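Nickel-dependent hydrogenase large subunit (Allochromatium vinosum, PDB 3MYR) catalyses the reversible oxidation of molecular hydrogen at a nickel-iron centre, as the large subunit of a heterodimeric, membrane-bound [NiFe] hydrogenase. Local coordinates at residues Leu90-Ile101 with Leu440-Leu451; Ser472-Val480 with His492-Arg500. All coordinates share one frame; numbering follows the deposited sequence.

Interaction 1: residues Leu90-Ile101 with Leu440-Leu451; sequences LIRNLMIGAQYI and LVDAMQGWYDGL
With CG of Trp-447 anti to its carbonyl carbon (chi1 -60°), the indole lies flat against CB of Asn-93. That CB sits over the six-membered ring, 3.9 Å from the centroid of Trp-447, in a CH-pi contact. Met-444 leaves its helix the same way, but its chain bends at both chi2 and chi3 (-76° and -75°). The bend folds the thioether back against helix 90-101. The two segments form an antiparallel helix pair with knobs-into-holes packing, a buried contact between helices 86-112 and 426-456. The axes of the two segments come within 9.3 Å of each other.

Leu-94 and Met-444 are the two knobs. Leu-94 fits among Met-444, Trp-447, Tyr-448 and Leu-451. Its CG lies 3.9 Å from CB of Trp-447, and the two side chains run antiparallel alongside each other. Met-444 fits among Leu-94, Gly-97, Ala-98 and Ile-101. Gly-97 has no side chain, and this lets the sulfur SD of Met-444 come to 3.7 Å from its CA. The same sulfur lies in the plane of the Trp-447 ring, at its edge.

At one end, Leu-90 lays CD2 against the backbone at Gly-450 and Leu-451, while Ile-91 touches CD2 of Leu-451 with CG1. At the other end, CD1 of Leu-440 lies by the Tyr-100 ring, but it is modelled too close for its exact placing to be trusted. The hydroxyl of Tyr-100 is hydrogen-bonded to the carbonyl of Glu-484. Phe-204 of helix 203-209 touches both Ala-98 and Met-444, and Leu-287 touches both Asn-93 and Leu-440. The contact is largely apolar. Beside Leu-440, CD1 of Ile-101 meets CG2 of Val-441 at 3.7 Å, with the Ile-101 side chain roughly perpendicular to that of Val-441.

Interaction 2: residues Ser472-Val480 with His492-Arg500; sequences SWPSRAQGV and HWIVIEDGR
Val-480 lays its CG2 methyl over the five-membered ring of Trp-493, 3.6 Å from the centroid and 12° off the ring normal. The methyl gets there because CG2 is anti to the backbone N of Val-480. At the far end, NH1 of Arg-476 makes a weak, long salt bridge of 3.4 Å to OD1 of Asp-498. The chain of Arg-476 bends at chi2, and its guanidinium stacks over the carboxylate of Glu-497 with the planes 22° apart. NH1 also bonds to Ser-475 O from above the carbonyl plane. That oxygen takes a second, straight bond from Asp-498 N at 2.8 Å.

The two strands form an antiparallel beta hairpin. Ala-477 pairs with Ile-496, and Gly-479 with Ile-494, each through two backbone hydrogen bonds. A type I' turn from Glu-497 to Arg-500 leads into strand 500-507, the third strand of the sheet. A water accepts from Gly-499 N and donates to Pro-474 O, bridging the segments. Farther out, NE1 of Trp-493 is held by Leu-318 O, and the ring meets Tyr-346 edge-to-face. His-492 bonds through ND1 to Tyr-504 OH and through NE2 to His-68 ND1.

Interaction 1 joins helices 86-112 and 426-456, and interaction 2 lies in the hairpin that follows the second helix in the chain. Their centres are about 30 Å apart, and their nearest atoms stay about 10 Å apart. Both reach toward the Ni-Fe centre. The side chain of Tyr-100 is about 7 Å from the bound Ni-Fe centre. The side chain of His-492 is also about 7 Å from the bound Ni-Fe centre. Glu-484 precedes the pocket residue Ala-485, and His-68 itself lines the pocket. Interaction 2 also nears the magnesium site. The side chain of His-492 is about 4 Å from that of Ala-506, a magnesium ligand, and the Trp-493 side chain is about 8 Å from the ion.

Interaction 1: residues Leu90-Ile101 with Leu440-Leu451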
loop_
_atom_site.group_PDB
_atom_site.type_symbol
_atom_site.label_atom_id
_atom_site.label_comp_id
_atom_site.label_asym_id
_atom_site.label_seq_id
_atom_site.Cartn_x
_atom_site.Cartn_y
_atom_site.Cartn_z
ATOM N N LEU B 90 8.268 -6.983 -19.887
ATOM C CA LEU B 90 9.407 -6.208 -19.366
ATOM C C LEU B 90 8.951 -4.966 -18.646
ATOM O O LEU B 90 9.498 -4.582 -17.588
ATOM C CB LEU B 90 10.326 -5.765 -20.488
ATOM C CG LEU B 90 11.435 -6.753 -20.924
ATOM C CD1 LEU B 90 11.838 -7.913 -20.067
ATOM C CD2 LEU B 90 11.619 -6.926 -22.336
ATOM N N ILE B 91 7.994 -4.273 -19.250
ATOM C CA ILE B 91 7.448 -3.103 -18.576
ATOM C C ILE B 91 6.779 -3.469 -17.227
ATOM O O ILE B 91 7.021 -2.791 -16.239
ATOM C CB ILE B 91 6.538 -2.273 -19.489
ATOM C CG1 ILE B 91 7.432 -1.599 -20.557
ATOM C CG2 ILE B 91 5.694 -1.188 -18.594
ATOM C CD1 ILE B 91 6.609 -1.047 -21.852
ATOM N N ARG B 92 6.033 -4.590 -17.184
ATOM C CA ARG B 92 5.449 -4.979 -15.946
ATOM C C ARG B 92 6.532 -5.307 -14.901
ATOM O O ARG B 92 6.395 -4.901 -13.774
ATOM C CB ARG B 92 4.472 -6.147 -16.072
ATOM C CG ARG B 92 3.072 -5.730 -16.617
ATOM C CD ARG B 92 2.185 -7.034 -16.857
ATOM N NE ARG B 92 0.884 -6.735 -17.453
ATOM C CZ ARG B 92 -0.035 -7.659 -17.721
ATOM N NH1 ARG B 92 0.168 -8.944 -17.318
ATOM N NH2 ARG B 92 -1.166 -7.293 -18.309
ATOM N N ASN B 93 7.586 -6.026 -15.288
ATOM C CA ASN B 93 8.663 -6.324 -14.361
ATOM C C ASN B 93 9.273 -5.042 -13.811
ATOM O O ASN B 93 9.548 -4.946 -12.609
ATOM C CB ASN B 93 9.818 -7.126 -15.016
ATOM C CG ASN B 93 9.484 -8.589 -15.249
ATOM O OD1 ASN B 93 10.283 -9.321 -15.900
ATOM N ND2 ASN B 93 8.337 -9.038 -14.774
ATOM N N LEU B 94 9.598 -4.102 -14.704
ATOM C CA LEU B 94 10.162 -2.828 -14.279
ATOM C C LEU B 94 9.264 -2.079 -13.273
ATOM O O LEU B 94 9.734 -1.553 -12.238
ATOM C CB LEU B 94 10.401 -1.950 -15.517
ATOM C CG LEU B 94 11.632 -2.341 -16.361
ATOM C CD1 LEU B 94 11.555 -1.703 -17.778
ATOM C CD2 LEU B 94 12.943 -1.890 -15.639
ATOM N N MET B 95 7.960 -2.055 -13.534
ATOM C CA MET B 95 7.020 -1.367 -12.633
ATOM C C MET B 95 6.954 -2.132 -11.317
ATOM O O MET B 95 6.855 -1.520 -10.256
ATOM C CB MET B 95 5.636 -1.304 -13.294
ATOM C CG MET B 95 5.610 -0.360 -14.504
ATOM S SD MET B 95 3.963 -0.290 -15.304
ATOM C CE MET B 95 3.285 -1.953 -15.202
ATOM N N ILE B 96 6.976 -3.468 -11.370
ATOM C CA ILE B 96 6.969 -4.244 -10.126
ATOM C C ILE B 96 8.223 -3.963 -9.316
ATOM O O ILE B 96 8.144 -3.667 -8.131
ATOM C CB ILE B 96 6.833 -5.783 -10.378
ATOM C CG1 ILE B 96 5.471 -6.083 -10.967
ATOM C CG2 ILE B 96 7.154 -6.664 -9.064
ATOM C CD1 ILE B 96 5.440 -7.506 -11.663
ATOM N N GLY B 97 9.384 -4.003 -9.952
ATOM C CA GLY B 97 10.666 -3.703 -9.237
ATOM C C GLY B 97 10.588 -2.279 -8.647
ATOM O O GLY B 97 10.929 -2.077 -7.478
ATOM N N ALA B 98 10.118 -1.307 -9.418
ATOM C CA ALA B 98 10.024 0.098 -8.907
ATOM C C ALA B 98 9.120 0.118 -7.691
ATOM O O ALA B 98 9.359 0.909 -6.741
ATOM C CB ALA B 98 9.456 1.077 -9.961
ATOM N N GLN B 99 8.055 -0.701 -7.705
ATOM C CA GLN B 99 7.110 -0.672 -6.555
ATOM C C GLN B 99 7.773 -1.264 -5.271
ATOM O O GLN B 99 7.573 -0.770 -4.144
ATOM C CB GLN B 99 5.836 -1.485 -6.907
ATOM C CG GLN B 99 4.909 -1.710 -5.692
ATOM C CD GLN B 99 4.422 -0.365 -5.078
ATOM O OE1 GLN B 99 4.257 0.603 -5.791
ATOM N NE2 GLN B 99 4.200 -0.325 -3.744
ATOM N N TYR B 100 8.450 -2.420 -5.410
ATOM C CA TYR B 100 9.186 -2.986 -4.311
ATOM C C TYR B 100 10.127 -1.974 -3.675
ATOM O O TYR B 100 10.204 -1.860 -2.442
ATOM C CB TYR B 100 10.105 -4.134 -4.799
ATOM C CG TYR B 100 9.465 -5.469 -4.643
ATOM C CD1 TYR B 100 8.494 -5.920 -5.568
ATOM C CD2 TYR B 100 9.898 -6.339 -3.668
ATOM C CE1 TYR B 100 7.958 -7.220 -5.507
ATOM C CE2 TYR B 100 9.369 -7.634 -3.601
ATOM C CZ TYR B 100 8.442 -8.097 -4.529
ATOM O OH TYR B 100 7.967 -9.443 -4.425
ATOM N N ILE B 101 10.926 -1.328 -4.508
ATOM C CA ILE B 101 11.999 -0.458 -3.978
ATOM C C ILE B 101 11.371 0.737 -3.251
ATOM O O ILE B 101 11.728 1.039 -2.143
ATOM C CB ILE B 101 12.877 -0.053 -5.112
ATOM C CG1 ILE B 101 13.642 -1.355 -5.513
ATOM C CG2 ILE B 101 13.934 0.971 -4.658
ATOM C CD1 ILE B 101 14.030 -1.263 -6.972
ATOM N N LEU B 440 16.644 -6.682 -6.321
ATOM C CA LEU B 440 15.681 -6.207 -7.323
ATOM C C LEU B 440 16.253 -4.994 -8.034
ATOM O O LEU B 440 16.039 -4.784 -9.227
ATOM C CB LEU B 440 14.369 -5.806 -6.668
ATOM C CG LEU B 440 13.513 -7.033 -6.490
ATOM C CD1 LEU B 440 12.343 -6.706 -5.620
ATOM C CD2 LEU B 440 12.980 -7.391 -7.849
ATOM N N VAL B 441 16.896 -4.125 -7.281
ATOM C CA VAL B 441 17.422 -2.935 -7.910
ATOM C C VAL B 441 18.527 -3.253 -8.944
ATOM O O VAL B 441 18.494 -2.682 -10.000
ATOM C CB VAL B 441 17.867 -1.826 -6.889
ATOM C CG1 VAL B 441 19.323 -2.013 -6.471
ATOM C CG2 VAL B 441 17.644 -0.529 -7.501
ATOM N N ASP B 442 19.374 -4.254 -8.702
ATOM C CA ASP B 442 20.316 -4.736 -9.701
ATOM C C ASP B 442 19.611 -5.362 -10.884
ATOM O O ASP B 442 20.101 -5.237 -11.952
ATOM C CB ASP B 442 21.313 -5.777 -9.130
ATOM C CG ASP B 442 22.268 -5.162 -8.078
ATOM O OD1 ASP B 442 23.014 -5.921 -7.404
ATOM O OD2 ASP B 442 22.299 -3.902 -7.956
ATOM N N ALA B 443 18.472 -6.029 -10.698
ATOM C CA ALA B 443 17.790 -6.655 -11.838
ATOM C C ALA B 443 17.149 -5.641 -12.831
ATOM O O ALA B 443 16.902 -5.989 -14.005
ATOM C CB ALA B 443 16.718 -7.611 -11.342
ATOM N N MET B 444 16.807 -4.447 -12.322
ATOM C CA MET B 444 16.111 -3.425 -13.089
ATOM C C MET B 444 16.864 -3.089 -14.347
ATOM O O MET B 444 16.220 -2.870 -15.346
ATOM C CB MET B 444 15.917 -2.110 -12.301
ATOM C CG MET B 444 14.987 -2.231 -11.046
ATOM S SD MET B 444 13.277 -2.323 -11.524
ATOM C CE MET B 444 12.999 -0.562 -11.975
ATOM N N GLN B 445 18.200 -2.977 -14.284
ATOM C CA GLN B 445 19.007 -2.602 -15.431
ATOM C C GLN B 445 18.850 -3.669 -16.530
ATOM O O GLN B 445 18.695 -3.329 -17.686
ATOM C CB GLN B 445 20.517 -2.376 -15.107
ATOM C CG GLN B 445 21.319 -1.635 -16.292
ATOM C CD GLN B 445 20.711 -0.215 -16.663
ATOM O OE1 GLN B 445 20.520 0.146 -17.849
ATOM N NE2 GLN B 445 20.389 0.549 -15.655
ATOM N N GLY B 446 18.739 -4.939 -16.153
ATOM C CA GLY B 446 18.684 -6.007 -17.149
ATOM C C GLY B 446 17.349 -5.904 -17.893
ATOM O O GLY B 446 17.295 -6.050 -19.111
ATOM N N TRP B 447 16.272 -5.576 -17.187
ATOM C CA TRP B 447 14.971 -5.557 -17.881
ATOM C C TRP B 447 14.858 -4.314 -18.757
ATOM O O TRP B 447 14.311 -4.376 -19.874
ATOM C CB TRP B 447 13.789 -5.556 -16.904
ATOM C CG TRP B 447 13.749 -6.743 -16.021
ATOM C CD1 TRP B 447 13.828 -8.091 -16.400
ATOM C CD2 TRP B 447 13.471 -6.737 -14.601
ATOM N NE1 TRP B 447 13.688 -8.888 -15.260
ATOM C CE2 TRP B 447 13.477 -8.093 -14.162
ATOM C CE3 TRP B 447 13.218 -5.722 -13.669
ATOM C CZ2 TRP B 447 13.308 -8.438 -12.835
ATOM C CZ3 TRP B 447 13.008 -6.081 -12.351
ATOM C CH2 TRP B 447 13.029 -7.430 -11.952
ATOM N N TYR B 448 15.399 -3.199 -18.267
ATOM C CA TYR B 448 15.439 -1.965 -19.060
ATOM C C TYR B 448 16.236 -2.171 -20.390
ATOM O O TYR B 448 15.756 -1.803 -21.518
ATOM C CB TYR B 448 16.048 -0.814 -18.251
ATOM C CG TYR B 448 16.191 0.475 -19.065
ATOM C CD1 TYR B 448 15.123 1.350 -19.175
ATOM C CD2 TYR B 448 17.406 0.817 -19.707
ATOM C CE1 TYR B 448 15.227 2.532 -19.935
ATOM C CE2 TYR B 448 17.547 2.005 -20.453
ATOM C CZ TYR B 448 16.435 2.837 -20.577
ATOM O OH TYR B 448 16.515 4.007 -21.278
ATOM N N ASP B 449 17.444 -2.720 -20.257
ATOM C CA ASP B 449 18.276 -2.962 -21.431
ATOM C C ASP B 449 17.558 -3.924 -22.357
ATOM O O ASP B 449 17.689 -3.835 -23.561
ATOM C CB ASP B 449 19.643 -3.592 -21.054
ATOM C CG ASP B 449 20.531 -2.639 -20.302
ATOM O OD1 ASP B 449 20.315 -1.377 -20.407
ATOM O OD2 ASP B 449 21.449 -3.147 -19.601
ATOM N N GLY B 450 16.844 -4.888 -21.810
ATOM C CA GLY B 450 16.177 -5.878 -22.672
ATOM C C GLY B 450 15.004 -5.225 -23.413
ATOM O O GLY B 450 14.719 -5.576 -24.569
ATOM N N LEU B 451 14.348 -4.254 -22.773
ATOM C CA LEU B 451 13.284 -3.445 -23.424
ATOM C C LEU B 451 13.860 -2.615 -24.581
ATOM O O LEU B 451 13.325 -2.639 -25.703
ATOM C CB LEU B 451 12.570 -2.536 -22.386
ATOM C CG LEU B 451 11.456 -1.613 -22.857
ATOM C CD1 LEU B 451 10.246 -2.379 -23.498
ATOM C CD2 LEU B 451 10.932 -0.749 -21.676
#

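Interaction 2: residues Ser472-Val480 with His492-Arg500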
loop_
_atom_site.group_PDB
_atom_site.type_symbol
_atom_site.label_atom_id
_atom_site.label_comp_id
_atom_site.label_asym_id
_atom_site.label_seq_id
_atom_site.Cartn_x
_atom_site.Cartn_y
_atom_site.Cartn_z
ATOM N N SER B 472 -15.211 -13.142 -27.760
ATOM C CA SER B 472 -14.202 -14.120 -28.197
ATOM C C SER B 472 -13.868 -15.115 -27.072
ATOM O O SER B 472 -13.058 -16.033 -27.283
ATOM C CB SER B 472 -12.918 -13.441 -28.671
ATOM O OG SER B 472 -12.282 -12.757 -27.559
ATOM N N TRP B 473 -14.433 -14.914 -25.876
ATOM C CA TRP B 473 -14.107 -15.781 -24.715
ATOM C C TRP B 473 -15.013 -17.061 -24.680
ATOM O O TRP B 473 -16.142 -17.003 -25.146
ATOM C CB TRP B 473 -14.367 -15.012 -23.437
ATOM C CG TRP B 473 -13.684 -13.697 -23.331
ATOM C CD1 TRP B 473 -12.645 -13.204 -24.105
ATOM C CD2 TRP B 473 -13.968 -12.711 -22.359
ATOM N NE1 TRP B 473 -12.327 -11.938 -23.699
ATOM C CE2 TRP B 473 -13.121 -11.605 -22.625
ATOM C CE3 TRP B 473 -14.918 -12.625 -21.307
ATOM C CZ2 TRP B 473 -13.162 -10.395 -21.836
ATOM C CZ3 TRP B 473 -14.934 -11.462 -20.491
ATOM C CH2 TRP B 473 -14.087 -10.340 -20.799
ATOM N N PRO B 474 -14.536 -18.169 -24.087
ATOM C CA PRO B 474 -15.433 -19.316 -23.790
ATOM C C PRO B 474 -16.499 -18.849 -22.787
ATOM O O PRO B 474 -16.257 -17.901 -22.037
ATOM C CB PRO B 474 -14.514 -20.333 -23.097
ATOM C CG PRO B 474 -13.098 -19.716 -23.128
ATOM C CD PRO B 474 -13.289 -18.236 -23.317
ATOM N N SER B 475 -17.665 -19.497 -22.759
ATOM C CA SER B 475 -18.722 -18.979 -21.940
ATOM C C SER B 475 -18.465 -19.367 -20.476
ATOM O O SER B 475 -19.043 -18.776 -19.546
ATOM C CB SER B 475 -20.053 -19.472 -22.470
ATOM O OG SER B 475 -20.066 -20.850 -22.299
ATOM N N ARG B 476 -17.508 -20.266 -20.263
ATOM C CA ARG B 476 -17.040 -20.574 -18.886
ATOM C C ARG B 476 -15.516 -20.558 -18.879
ATOM O O ARG B 476 -14.912 -21.197 -19.735
ATOM C CB ARG B 476 -17.474 -21.990 -18.472
ATOM C CG ARG B 476 -18.973 -22.203 -18.472
ATOM C CD ARG B 476 -19.586 -21.591 -17.224
ATOM N NE ARG B 476 -21.044 -21.763 -17.144
ATOM C CZ ARG B 476 -21.936 -20.926 -17.678
ATOM N NH1 ARG B 476 -21.556 -19.862 -18.372
ATOM N NH2 ARG B 476 -23.221 -21.149 -17.514
ATOM N N ALA B 477 -14.895 -19.799 -17.988
ATOM C CA ALA B 477 -13.443 -19.860 -17.843
ATOM C C ALA B 477 -13.093 -19.539 -16.391
ATOM O O ALA B 477 -13.871 -18.883 -15.689
ATOM C CB ALA B 477 -12.740 -18.877 -18.841
ATOM N N GLN B 478 -11.944 -20.014 -15.937
ATOM C CA GLN B 478 -11.440 -19.641 -14.627
ATOM C C GLN B 478 -9.948 -19.665 -14.632
ATOM O O GLN B 478 -9.351 -20.351 -15.466
ATOM C CB GLN B 478 -11.954 -20.581 -13.552
ATOM C CG GLN B 478 -11.571 -22.055 -13.663
ATOM C CD GLN B 478 -12.396 -22.845 -12.666
ATOM O OE1 GLN B 478 -13.616 -22.792 -12.695
ATOM N NE2 GLN B 478 -11.745 -23.498 -11.746
ATOM N N GLY B 479 -9.351 -18.807 -13.818
ATOM C CA GLY B 479 -7.895 -18.637 -13.812
ATOM C C GLY B 479 -7.380 -18.025 -12.515
ATOM O O GLY B 479 -8.160 -17.517 -11.675
ATOM N N VAL B 480 -6.078 -18.093 -12.291
ATOM C CA VAL B 480 -5.505 -17.464 -11.088
ATOM C C VAL B 480 -4.367 -16.567 -11.505
ATOM O O VAL B 480 -3.571 -16.918 -12.404
ATOM C CB VAL B 480 -5.076 -18.547 -10.077
ATOM C CG1 VAL B 480 -4.194 -19.610 -10.759
ATOM C CG2 VAL B 480 -4.409 -17.942 -8.847
ATOM N N HIS B 492 -5.192 -13.872 -7.094
ATOM C CA HIS B 492 -6.560 -13.528 -7.351
ATOM C C HIS B 492 -7.111 -14.715 -8.115
ATOM O O HIS B 492 -6.588 -15.043 -9.185
ATOM C CB HIS B 492 -6.674 -12.297 -8.231
ATOM C CG HIS B 492 -6.315 -11.015 -7.532
ATOM N ND1 HIS B 492 -6.628 -9.785 -8.047
ATOM C CD2 HIS B 492 -5.714 -10.781 -6.337
ATOM C CE1 HIS B 492 -6.211 -8.839 -7.220
ATOM N NE2 HIS B 492 -5.693 -9.422 -6.153
ATOM N N TRP B 493 -8.165 -15.348 -7.586
ATOM C CA TRP B 493 -8.778 -16.455 -8.332
ATOM C C TRP B 493 -10.079 -15.933 -8.946
ATOM O O TRP B 493 -10.926 -15.398 -8.218
ATOM C CB TRP B 493 -9.088 -17.587 -7.364
ATOM C CG TRP B 493 -7.898 -18.416 -7.005
ATOM C CD1 TRP B 493 -7.627 -19.686 -7.474
ATOM C CD2 TRP B 493 -6.887 -18.124 -6.018
ATOM N NE1 TRP B 493 -6.499 -20.170 -6.868
ATOM C CE2 TRP B 493 -6.011 -19.229 -5.993
ATOM C CE3 TRP B 493 -6.564 -16.972 -5.240
ATOM C CZ2 TRP B 493 -4.888 -19.279 -5.155
ATOM C CZ3 TRP B 493 -5.472 -17.016 -4.393
ATOM C CH2 TRP B 493 -4.625 -18.163 -4.359
ATOM N N ILE B 494 -10.235 -16.058 -10.256
ATOM C CA ILE B 494 -11.458 -15.515 -10.911
ATOM C C ILE B 494 -12.234 -16.646 -11.590
ATOM O O ILE B 494 -11.648 -17.546 -12.196
ATOM C CB ILE B 494 -11.135 -14.434 -11.933
ATOM C CG1 ILE B 494 -12.411 -13.805 -12.509
ATOM C CG2 ILE B 494 -10.253 -15.006 -13.086
ATOM C CD1 ILE B 494 -12.103 -12.545 -13.426
ATOM N N VAL B 495 -13.549 -16.547 -11.550
ATOM C CA VAL B 495 -14.370 -17.449 -12.304
ATOM C C VAL B 495 -15.255 -16.608 -13.167
ATOM O O VAL B 495 -15.962 -15.703 -12.656
ATOM C CB VAL B 495 -15.242 -18.346 -11.337
ATOM C CG1 VAL B 495 -16.220 -19.223 -12.092
ATOM C CG2 VAL B 495 -14.324 -19.155 -10.414
ATOM N N ILE B 496 -15.251 -16.919 -14.459
ATOM C CA ILE B 496 -15.975 -16.106 -15.443
ATOM C C ILE B 496 -17.114 -16.885 -16.059
ATOM O O ILE B 496 -16.936 -18.039 -16.507
ATOM C CB ILE B 496 -15.075 -15.604 -16.613
ATOM C CG1 ILE B 496 -13.957 -14.658 -16.100
ATOM C CG2 ILE B 496 -15.916 -14.879 -17.655
ATOM C CD1 ILE B 496 -12.795 -14.561 -17.099
ATOM N N GLU B 497 -18.291 -16.285 -16.089
ATOM C CA GLU B 497 -19.417 -16.927 -16.775
ATOM C C GLU B 497 -20.086 -15.923 -17.689
ATOM O O GLU B 497 -20.475 -14.834 -17.262
ATOM C CB GLU B 497 -20.455 -17.535 -15.783
ATOM C CG GLU B 497 -19.800 -18.504 -14.793
ATOM C CD GLU B 497 -20.806 -19.177 -13.797
ATOM O OE1 GLU B 497 -21.910 -18.637 -13.597
ATOM O OE2 GLU B 497 -20.450 -20.198 -13.143
ATOM N N ASP B 498 -20.237 -16.313 -18.945
ATOM C CA ASP B 498 -20.945 -15.473 -19.934
ATOM C C ASP B 498 -20.470 -14.002 -19.954
ATOM O O ASP B 498 -21.292 -13.074 -19.885
ATOM C CB ASP B 498 -22.460 -15.568 -19.715
ATOM C CG ASP B 498 -22.987 -17.022 -19.879
ATOM O OD1 ASP B 498 -23.827 -17.475 -19.044
ATOM O OD2 ASP B 498 -22.497 -17.729 -20.803
ATOM N N GLY B 499 -19.153 -13.804 -19.963
ATOM C CA GLY B 499 -18.609 -12.454 -20.034
ATOM C C GLY B 499 -18.538 -11.732 -18.662
ATOM O O GLY B 499 -18.102 -10.593 -18.601
ATOM N N ARG B 500 -19.035 -12.338 -17.569
ATOM C CA ARG B 500 -19.161 -11.582 -16.317
ATOM C C ARG B 500 -18.331 -12.275 -15.243
ATOM O O ARG B 500 -18.159 -13.502 -15.291
ATOM C CB ARG B 500 -20.638 -11.456 -15.844
ATOM C CG ARG B 500 -21.695 -10.801 -16.827
ATOM C CD ARG B 500 -21.061 -9.601 -17.641
ATOM N NE ARG B 500 -21.096 -8.313 -16.918
ATOM C CZ ARG B 500 -20.705 -7.120 -17.395
ATOM N NH1 ARG B 500 -20.831 -6.056 -16.630
ATOM N NH2 ARG B 500 -20.257 -6.977 -18.649
HETATM O O HOH W 1 -17.412 -15.467 -21.010
#